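Local coordinates for protein chrac-14 (Drosophila melanogaster, PDB 2BYK) that pairs with Chrac-16 as a histone-fold heterodimer that binds DNA and aids nucleosome sliding, and also serves as an accessory subunit of DNA polymerase epsilon, at residues F44-A56 with I64-F78. Residues are numbered along the deposited sequence; the frame is centred on the assembly and turned at random.
Sequences FAIFVTSSSTALA and ITAKDILQTLTELDF
Leu55 and Thr72 pass side by side, pointing opposite ways, and each is a knob in a hole of the facing helix. Leu55 sits among Asp68, Gln71, Thr72 and Glu75. With its CG anti to the backbone N (chi1 -179°), its CD2 methyl reaches Gln71 CB at 3.4 Å. Thr72 fits among Val48, Ser51, Ser52 and Leu55, and its OG1 lies 3.2 Å from Ser52 CA. The hydroxyls turn back on their own helices. Ser52 OG donates to Val48 O at 2.6 Å, and Thr72 OG1 donates to Asp68 O at 2.9 Å. Val48 O also accepts from Ser52 N, and Asp68 O from Thr72 N, each from the face opposite the hydroxyl.

Helix 31-58 is the long central helix of the histone fold, and helix 66-75 is the short third helix of its three-helix core; helix 82-96 follows it. The two axes cross at 113°, 8.6 Å apart. Thr65 and Asp68 form a capping box at the start of the short helix, and a Schellman motif with Asp77 ends it.

Ile64 lies by the C-terminal part of 44-56, its CD1 methyl 3.4 Å from the Thr53 OG1 hydroxyl. Apolar side chains meet further along. Val48 packs on Ile69, Leu73 and Leu76, and Leu76 CD2 touches Phe47 CE1 at 3.9 Å. The Phe44 ring turns its edge to the face of Phe78, planes at 83° and centroids 5.4 Å apart. Phe44 and Phe47 also stack on aromatic side chains of the partner protein chain.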
ATOM      1  N   PHE B  44      -1.979   5.807  -1.218  1.00 44.21           N
ATOM      2  CA  PHE B  44      -1.818   4.887  -0.105  1.00 43.55           C
ATOM      3  C   PHE B  44      -0.570   5.249   0.669  1.00 44.07           C
ATOM      4  O   PHE B  44      -0.610   5.481   1.876  1.00 45.39           O
ATOM      5  CB  PHE B  44      -1.664   3.448  -0.584  1.00 42.75           C
ATOM      6  CG  PHE B  44      -1.317   2.494   0.519  1.00 41.70           C
ATOM      7  CD1 PHE B  44      -2.259   2.147   1.478  1.00 42.46           C
ATOM      8  CD2 PHE B  44      -0.033   1.984   0.637  1.00 43.25           C
ATOM      9  CE1 PHE B  44      -1.926   1.303   2.545  1.00 42.14           C
ATOM     10  CE2 PHE B  44       0.313   1.138   1.703  1.00 43.81           C
ATOM     11  CZ  PHE B  44      -0.637   0.800   2.656  1.00 43.20           C
ATOM     12  N   ALA B  45       0.548   5.298  -0.038  1.00 43.60           N
ATOM     13  CA  ALA B  45       1.819   5.605   0.589  1.00 43.54           C
ATOM     14  C   ALA B  45       1.853   6.963   1.312  1.00 44.21           C
ATOM     15  O   ALA B  45       2.377   7.055   2.428  1.00 44.75           O
ATOM     16  CB  ALA B  45       2.920   5.515  -0.440  1.00 39.73           C
ATOM     17  N   ILE B  46       1.294   8.006   0.693  1.00 45.15           N
ATOM     18  CA  ILE B  46       1.274   9.347   1.295  1.00 44.19           C
ATOM     19  C   ILE B  46       0.425   9.329   2.551  1.00 44.27           C
ATOM     20  O   ILE B  46       0.792   9.893   3.582  1.00 43.41           O
ATOM     21  CB  ILE B  46       0.666  10.402   0.348  1.00 44.26           C
ATOM     22  CG1 ILE B  46       1.499  10.529  -0.921  1.00 42.97           C
ATOM     23  CG2 ILE B  46       0.636  11.754   1.031  1.00 45.52           C
ATOM     24  CD1 ILE B  46       0.874  11.449  -1.938  1.00 43.48           C
ATOM     25  N   PHE B  47      -0.721   8.675   2.434  1.00 45.13           N
ATOM     26  CA  PHE B  47      -1.663   8.544   3.525  1.00 47.46           C
ATOM     27  C   PHE B  47      -1.027   7.841   4.725  1.00 49.13           C
ATOM     28  O   PHE B  47      -1.126   8.332   5.852  1.00 49.64           O
ATOM     29  CB  PHE B  47      -2.870   7.743   3.050  1.00 48.84           C
ATOM     30  CG  PHE B  47      -4.048   7.786   3.989  1.00 51.72           C
ATOM     31  CD1 PHE B  47      -4.880   6.668   4.131  1.00 51.47           C
ATOM     32  CD2 PHE B  47      -4.374   8.956   4.675  1.00 52.26           C
ATOM     33  CE1 PHE B  47      -6.018   6.712   4.934  1.00 51.64           C
ATOM     34  CE2 PHE B  47      -5.515   9.014   5.483  1.00 53.53           C
ATOM     35  CZ  PHE B  47      -6.339   7.886   5.610  1.00 53.16           C
ATOM     36  N   VAL B  48      -0.379   6.695   4.480  1.00 50.21           N
ATOM     37  CA  VAL B  48       0.257   5.910   5.546  1.00 50.15           C
ATOM     38  C   VAL B  48       1.393   6.664   6.230  1.00 51.20           C
ATOM     39  O   VAL B  48       1.588   6.552   7.442  1.00 51.76           O
ATOM     40  CB  VAL B  48       0.799   4.561   5.017  1.00 48.40           C
ATOM     41  CG1 VAL B  48       1.469   3.787   6.141  1.00 46.20           C
ATOM     42  CG2 VAL B  48      -0.333   3.743   4.450  1.00 47.14           C
ATOM     43  N   THR B  49       2.148   7.426   5.454  1.00 51.95           N
ATOM     44  CA  THR B  49       3.233   8.206   6.020  1.00 53.78           C
ATOM     45  C   THR B  49       2.602   9.319   6.840  1.00 55.37           C
ATOM     46  O   THR B  49       2.971   9.548   7.988  1.00 55.52           O
ATOM     47  CB  THR B  49       4.077   8.823   4.926  1.00 53.54           C
ATOM     48  OG1 THR B  49       4.476   7.793   4.020  1.00 54.44           O
ATOM     49  CG2 THR B  49       5.310   9.497   5.516  1.00 53.94           C
ATOM     50  N   SER B  50       1.647  10.011   6.227  1.00 57.01           N
ATOM     51  CA  SER B  50       0.925  11.094   6.880  1.00 57.28           C
ATOM     52  C   SER B  50       0.427  10.590   8.237  1.00 57.50           C
ATOM     53  O   SER B  50       0.671  11.205   9.278  1.00 56.55           O
ATOM     54  CB  SER B  50      -0.256  11.512   5.997  1.00 57.53           C
ATOM     55  OG  SER B  50      -1.067  12.485   6.629  1.00 60.89           O
ATOM     56  N   SER B  51      -0.256   9.450   8.214  1.00 57.60           N
ATOM     57  CA  SER B  51      -0.795   8.842   9.425  1.00 58.81           C
ATOM     58  C   SER B  51       0.287   8.410  10.405  1.00 59.15           C
ATOM     59  O   SER B  51       0.223   8.759  11.582  1.00 60.61           O
ATOM     60  CB  SER B  51      -1.656   7.630   9.073  1.00 59.24           C
ATOM     61  OG  SER B  51      -2.701   7.988   8.190  1.00 60.82           O
ATOM     62  N   SER B  52       1.268   7.642   9.927  1.00 58.30           N
ATOM     63  CA  SER B  52       2.355   7.167  10.782  1.00 57.57           C
ATOM     64  C   SER B  52       3.043   8.338  11.464  1.00 58.07           C
ATOM     65  O   SER B  52       3.513   8.224  12.600  1.00 58.01           O
ATOM     66  CB  SER B  52       3.370   6.378   9.961  1.00 55.57           C
ATOM     67  OG  SER B  52       2.749   5.259   9.364  1.00 55.44           O
ATOM     68  N   THR B  53       3.099   9.462  10.752  1.00 59.18           N
ATOM     69  CA  THR B  53       3.704  10.688  11.262  1.00 60.14           C
ATOM     70  C   THR B  53       2.851  11.190  12.421  1.00 61.20           C
ATOM     71  O   THR B  53       3.369  11.616  13.456  1.00 60.88           O
ATOM     72  CB  THR B  53       3.744  11.789  10.182  1.00 59.63           C
ATOM     73  OG1 THR B  53       4.594  11.377   9.108  1.00 61.84           O
ATOM     74  CG2 THR B  53       4.278  13.087  10.759  1.00 59.45           C
ATOM     75  N   ALA B  54       1.536  11.136  12.230  1.00 61.91           N
ATOM     76  CA  ALA B  54       0.584  11.570  13.241  1.00 62.28           C
ATOM     77  C   ALA B  54       0.742  10.744  14.510  1.00 64.04           C
ATOM     78  O   ALA B  54       0.919  11.298  15.593  1.00 64.76           O
ATOM     79  CB  ALA B  54      -0.821  11.436  12.707  1.00 62.26           C
ATOM     80  N   LEU B  55       0.683   9.420  14.363  1.00 66.01           N
ATOM     81  CA  LEU B  55       0.812   8.478  15.479  1.00 66.76           C
ATOM     82  C   LEU B  55       2.124   8.660  16.239  1.00 68.06           C
ATOM     83  O   LEU B  55       2.186   8.489  17.457  1.00 66.76           O
ATOM     84  CB  LEU B  55       0.716   7.047  14.953  1.00 66.05           C
ATOM     85  CG  LEU B  55       0.811   5.927  15.983  1.00 65.55           C
ATOM     86  CD1 LEU B  55      -0.276   6.087  17.033  1.00 65.77           C
ATOM     87  CD2 LEU B  55       0.676   4.600  15.271  1.00 65.93           C
ATOM     88  N   ALA B  56       3.171   9.006  15.505  1.00 71.01           N
ATOM     89  CA  ALA B  56       4.478   9.229  16.093  1.00 74.57           C
ATOM     90  C   ALA B  56       4.481  10.461  17.006  1.00 77.92           C
ATOM     91  O   ALA B  56       5.249  10.519  17.959  1.00 77.59           O
ATOM     92  CB  ALA B  56       5.517   9.381  14.992  1.00 72.84           C
ATOM     93  N   ILE B  64       9.743   8.441  12.944  1.00 76.08           N
ATOM     94  CA  ILE B  64       8.800   7.361  12.678  1.00 73.33           C
ATOM     95  C   ILE B  64       9.497   6.014  12.790  1.00 72.19           C
ATOM     96  O   ILE B  64      10.414   5.727  12.022  1.00 73.21           O
ATOM     97  CB  ILE B  64       8.231   7.464  11.260  1.00 72.66           C
ATOM     98  CG1 ILE B  64       7.428   8.752  11.112  1.00 71.39           C
ATOM     99  CG2 ILE B  64       7.384   6.242  10.958  1.00 72.88           C
ATOM    100  CD1 ILE B  64       6.978   9.023   9.701  1.00 70.12           C
ATOM    101  N   THR B  65       9.065   5.189  13.739  1.00 70.43           N
ATOM    102  CA  THR B  65       9.663   3.872  13.919  1.00 69.00           C
ATOM    103  C   THR B  65       8.960   2.914  12.966  1.00 68.53           C
ATOM    104  O   THR B  65       8.027   3.303  12.262  1.00 67.30           O
ATOM    105  CB  THR B  65       9.485   3.353  15.368  1.00 68.54           C
ATOM    106  OG1 THR B  65       8.111   3.024  15.597  1.00 69.14           O
ATOM    107  CG2 THR B  65       9.900   4.407  16.373  1.00 67.47           C
ATOM    108  N   ALA B  66       9.419   1.667  12.930  1.00 68.31           N
ATOM    109  CA  ALA B  66       8.796   0.668  12.075  1.00 68.08           C
ATOM    110  C   ALA B  66       7.523   0.206  12.769  1.00 69.09           C
ATOM    111  O   ALA B  66       6.606  -0.311  12.138  1.00 69.59           O
ATOM    112  CB  ALA B  66       9.730  -0.500  11.874  1.00 66.92           C
ATOM    113  N   LYS B  67       7.480   0.408  14.082  1.00 70.02           N
ATOM    114  CA  LYS B  67       6.338   0.021  14.899  1.00 69.91           C
ATOM    115  C   LYS B  67       5.197   1.016  14.728  1.00 67.97           C
ATOM    116  O   LYS B  67       4.036   0.642  14.812  1.00 66.81           O
ATOM    117  CB  LYS B  67       6.805  -0.101  16.354  1.00 72.99           C
ATOM    118  CG  LYS B  67       7.968  -1.107  16.444  1.00 79.10           C
ATOM    119  CD  LYS B  67       8.909  -0.952  17.641  1.00 82.26           C
ATOM    120  CE  LYS B  67      10.072  -1.959  17.521  1.00 83.13           C
ATOM    121  NZ  LYS B  67      11.036  -1.918  18.660  1.00 84.08           N
ATOM    122  N   ASP B  68       5.540   2.275  14.455  1.00 66.82           N
ATOM    123  CA  ASP B  68       4.555   3.332  14.226  1.00 65.61           C
ATOM    124  C   ASP B  68       3.839   3.083  12.930  1.00 64.45           C
ATOM    125  O   ASP B  68       2.650   3.356  12.810  1.00 64.74           O
ATOM    126  CB  ASP B  68       5.229   4.682  14.112  1.00 68.12           C
ATOM    127  CG  ASP B  68       5.733   5.172  15.421  1.00 72.50           C
ATOM    128  OD1 ASP B  68       6.544   6.126  15.428  1.00 73.47           O
ATOM    129  OD2 ASP B  68       5.303   4.599  16.449  1.00 76.42           O
ATOM    130  N   ILE B  69       4.586   2.598  11.943  1.00 62.89           N
ATOM    131  CA  ILE B  69       4.015   2.293  10.640  1.00 61.16           C
ATOM    132  C   ILE B  69       3.227   1.001  10.775  1.00 60.11           C
ATOM    133  O   ILE B  69       2.168   0.845  10.172  1.00 60.56           O
ATOM    134  CB  ILE B  69       5.106   2.101   9.556  1.00 60.71           C
ATOM    135  CG1 ILE B  69       5.900   3.396   9.375  1.00 60.08           C
ATOM    136  CG2 ILE B  69       4.465   1.703   8.230  1.00 59.00           C
ATOM    137  CD1 ILE B  69       7.059   3.271   8.412  1.00 59.27           C
ATOM    138  N   LEU B  70       3.742   0.074  11.575  1.00 58.89           N
ATOM    139  CA  LEU B  70       3.052  -1.191  11.770  1.00 58.15           C
ATOM    140  C   LEU B  70       1.737  -0.955  12.502  1.00 58.47           C
ATOM    141  O   LEU B  70       0.746  -1.630  12.235  1.00 58.44           O
ATOM    142  CB  LEU B  70       3.944  -2.179  12.541  1.00 56.65           C
ATOM    143  CG  LEU B  70       5.098  -2.782  11.724  1.00 55.29           C
ATOM    144  CD1 LEU B  70       5.902  -3.735  12.585  1.00 54.34           C
ATOM    145  CD2 LEU B  70       4.548  -3.508  10.499  1.00 53.47           C
ATOM    146  N   GLN B  71       1.727   0.020  13.409  1.00 59.68           N
ATOM    147  CA  GLN B  71       0.520   0.355  14.170  1.00 60.42           C
ATOM    148  C   GLN B  71      -0.484   1.148  13.333  1.00 59.70           C
ATOM    149  O   GLN B  71      -1.686   0.959  13.464  1.00 60.13           O
ATOM    150  CB  GLN B  71       0.877   1.160  15.420  1.00 61.96           C
ATOM    151  CG  GLN B  71       1.685   0.389  16.442  1.00 65.17           C
ATOM    152  CD  GLN B  71       2.105   1.246  17.626  1.00 68.32           C
ATOM    153  OE1 GLN B  71       2.704   2.316  17.455  1.00 71.34           O
ATOM    154  NE2 GLN B  71       1.805   0.774  18.835  1.00 69.05           N
ATOM    155  N   THR B  72       0.011   2.044  12.485  1.00 58.43           N
ATOM    156  CA  THR B  72      -0.860   2.834  11.626  1.00 57.17           C
ATOM    157  C   THR B  72      -1.549   1.932  10.600  1.00 58.05           C
ATOM    158  O   THR B  72      -2.685   2.180  10.209  1.00 59.00           O
ATOM    159  CB  THR B  72      -0.066   3.926  10.897  1.00 55.22           C
ATOM    160  OG1 THR B  72       0.427   4.864  11.857  1.00 53.82           O
ATOM    161  CG2 THR B  72      -0.938   4.650   9.897  1.00 54.33           C
ATOM    162  N   LEU B  73      -0.866   0.879  10.168  1.00 59.06           N
ATOM    163  CA  LEU B  73      -1.452  -0.037   9.200  1.00 59.90           C
ATOM    164  C   LEU B  73      -2.585  -0.832   9.828  1.00 62.73           C
ATOM    165  O   LEU B  73      -3.634  -0.990   9.207  1.00 63.44           O
ATOM    166  CB  LEU B  73      -0.402  -1.003   8.638  1.00 56.77           C
ATOM    167  CG  LEU B  73       0.598  -0.480   7.607  1.00 54.86           C
ATOM    168  CD1 LEU B  73       1.516  -1.603   7.202  1.00 54.61           C
ATOM    169  CD2 LEU B  73      -0.128   0.057   6.388  1.00 54.64           C
ATOM    170  N   THR B  74      -2.386  -1.335  11.048  1.00 65.54           N
ATOM    171  CA  THR B  74      -3.440  -2.117  11.706  1.00 69.43           C
ATOM    172  C   THR B  74      -4.593  -1.177  12.009  1.00 70.14           C
ATOM    173  O   THR B  74      -5.755  -1.570  12.034  1.00 70.27           O
ATOM    174  CB  THR B  74      -2.970  -2.762  13.048  1.00 70.08           C
ATOM    175  OG1 THR B  74      -2.866  -1.758  14.062  1.00 72.64           O
ATOM    176  CG2 THR B  74      -1.619  -3.430  12.884  1.00 72.06           C
ATOM    177  N   GLU B  75      -4.237   0.082  12.210  1.00 72.61           N
ATOM    178  CA  GLU B  75      -5.167   1.152  12.526  1.00 74.59           C
ATOM    179  C   GLU B  75      -5.989   1.588  11.313  1.00 73.88           C
ATOM    180  O   GLU B  75      -7.122   2.045  11.453  1.00 73.69           O
ATOM    181  CB  GLU B  75      -4.353   2.317  13.084  1.00 79.13           C
ATOM    182  CG  GLU B  75      -5.096   3.584  13.414  1.00 87.25           C
ATOM    183  CD  GLU B  75      -4.181   4.584  14.114  1.00 92.83           C
ATOM    184  OE1 GLU B  75      -3.881   4.370  15.316  1.00 95.62           O
ATOM    185  OE2 GLU B  75      -3.746   5.567  13.459  1.00 94.88           O
ATOM    186  N   LEU B  76      -5.419   1.447  10.120  1.00 72.39           N
ATOM    187  CA  LEU B  76      -6.123   1.827   8.906  1.00 70.78           C
ATOM    188  C   LEU B  76      -6.886   0.636   8.327  1.00 72.18           C
ATOM    189  O   LEU B  76      -7.409   0.710   7.212  1.00 73.25           O
ATOM    190  CB  LEU B  76      -5.136   2.386   7.878  1.00 67.43           C
ATOM    191  CG  LEU B  76      -4.524   3.739   8.233  1.00 64.52           C
ATOM    192  CD1 LEU B  76      -3.478   4.113   7.206  1.00 64.08           C
ATOM    193  CD2 LEU B  76      -5.615   4.790   8.298  1.00 62.67           C
ATOM    194  N   ASP B  77      -6.946  -0.451   9.096  1.00 73.04           N
ATOM    195  CA  ASP B  77      -7.642  -1.682   8.706  1.00 74.82           C
ATOM    196  C   ASP B  77      -6.883  -2.603   7.771  1.00 74.50           C
ATOM    197  O   ASP B  77      -7.451  -3.526   7.181  1.00 73.82           O
ATOM    198  CB  ASP B  77      -9.001  -1.363   8.096  1.00 78.71           C
ATOM    199  CG  ASP B  77     -10.112  -1.448   9.108  1.00 83.10           C
ATOM    200  OD1 ASP B  77      -9.993  -0.796  10.173  1.00 85.17           O
ATOM    201  OD2 ASP B  77     -11.102  -2.168   8.841  1.00 85.58           O
ATOM    202  N   PHE B  78      -5.593  -2.343   7.629  1.00 74.03           N
ATOM    203  CA  PHE B  78      -4.755  -3.174   6.794  1.00 74.11           C
ATOM    204  C   PHE B  78      -3.921  -3.975   7.767  1.00 74.85           C
ATOM    205  O   PHE B  78      -2.695  -3.884   7.760  1.00 75.09           O
ATOM    206  CB  PHE B  78      -3.841  -2.322   5.918  1.00 72.90           C
ATOM    207  CG  PHE B  78      -4.573  -1.482   4.925  1.00 71.61           C
ATOM    208  CD1 PHE B  78      -4.503  -0.096   4.986  1.00 71.52           C
ATOM    209  CD2 PHE B  78      -5.332  -2.074   3.926  1.00 71.64           C
ATOM    210  CE1 PHE B  78      -5.181   0.689   4.065  1.00 72.82           C
ATOM    211  CE2 PHE B  78      -6.014  -1.300   2.997  1.00 72.33           C
ATOM    212  CZ  PHE B  78      -5.941   0.085   3.066  1.00 72.81           C
TER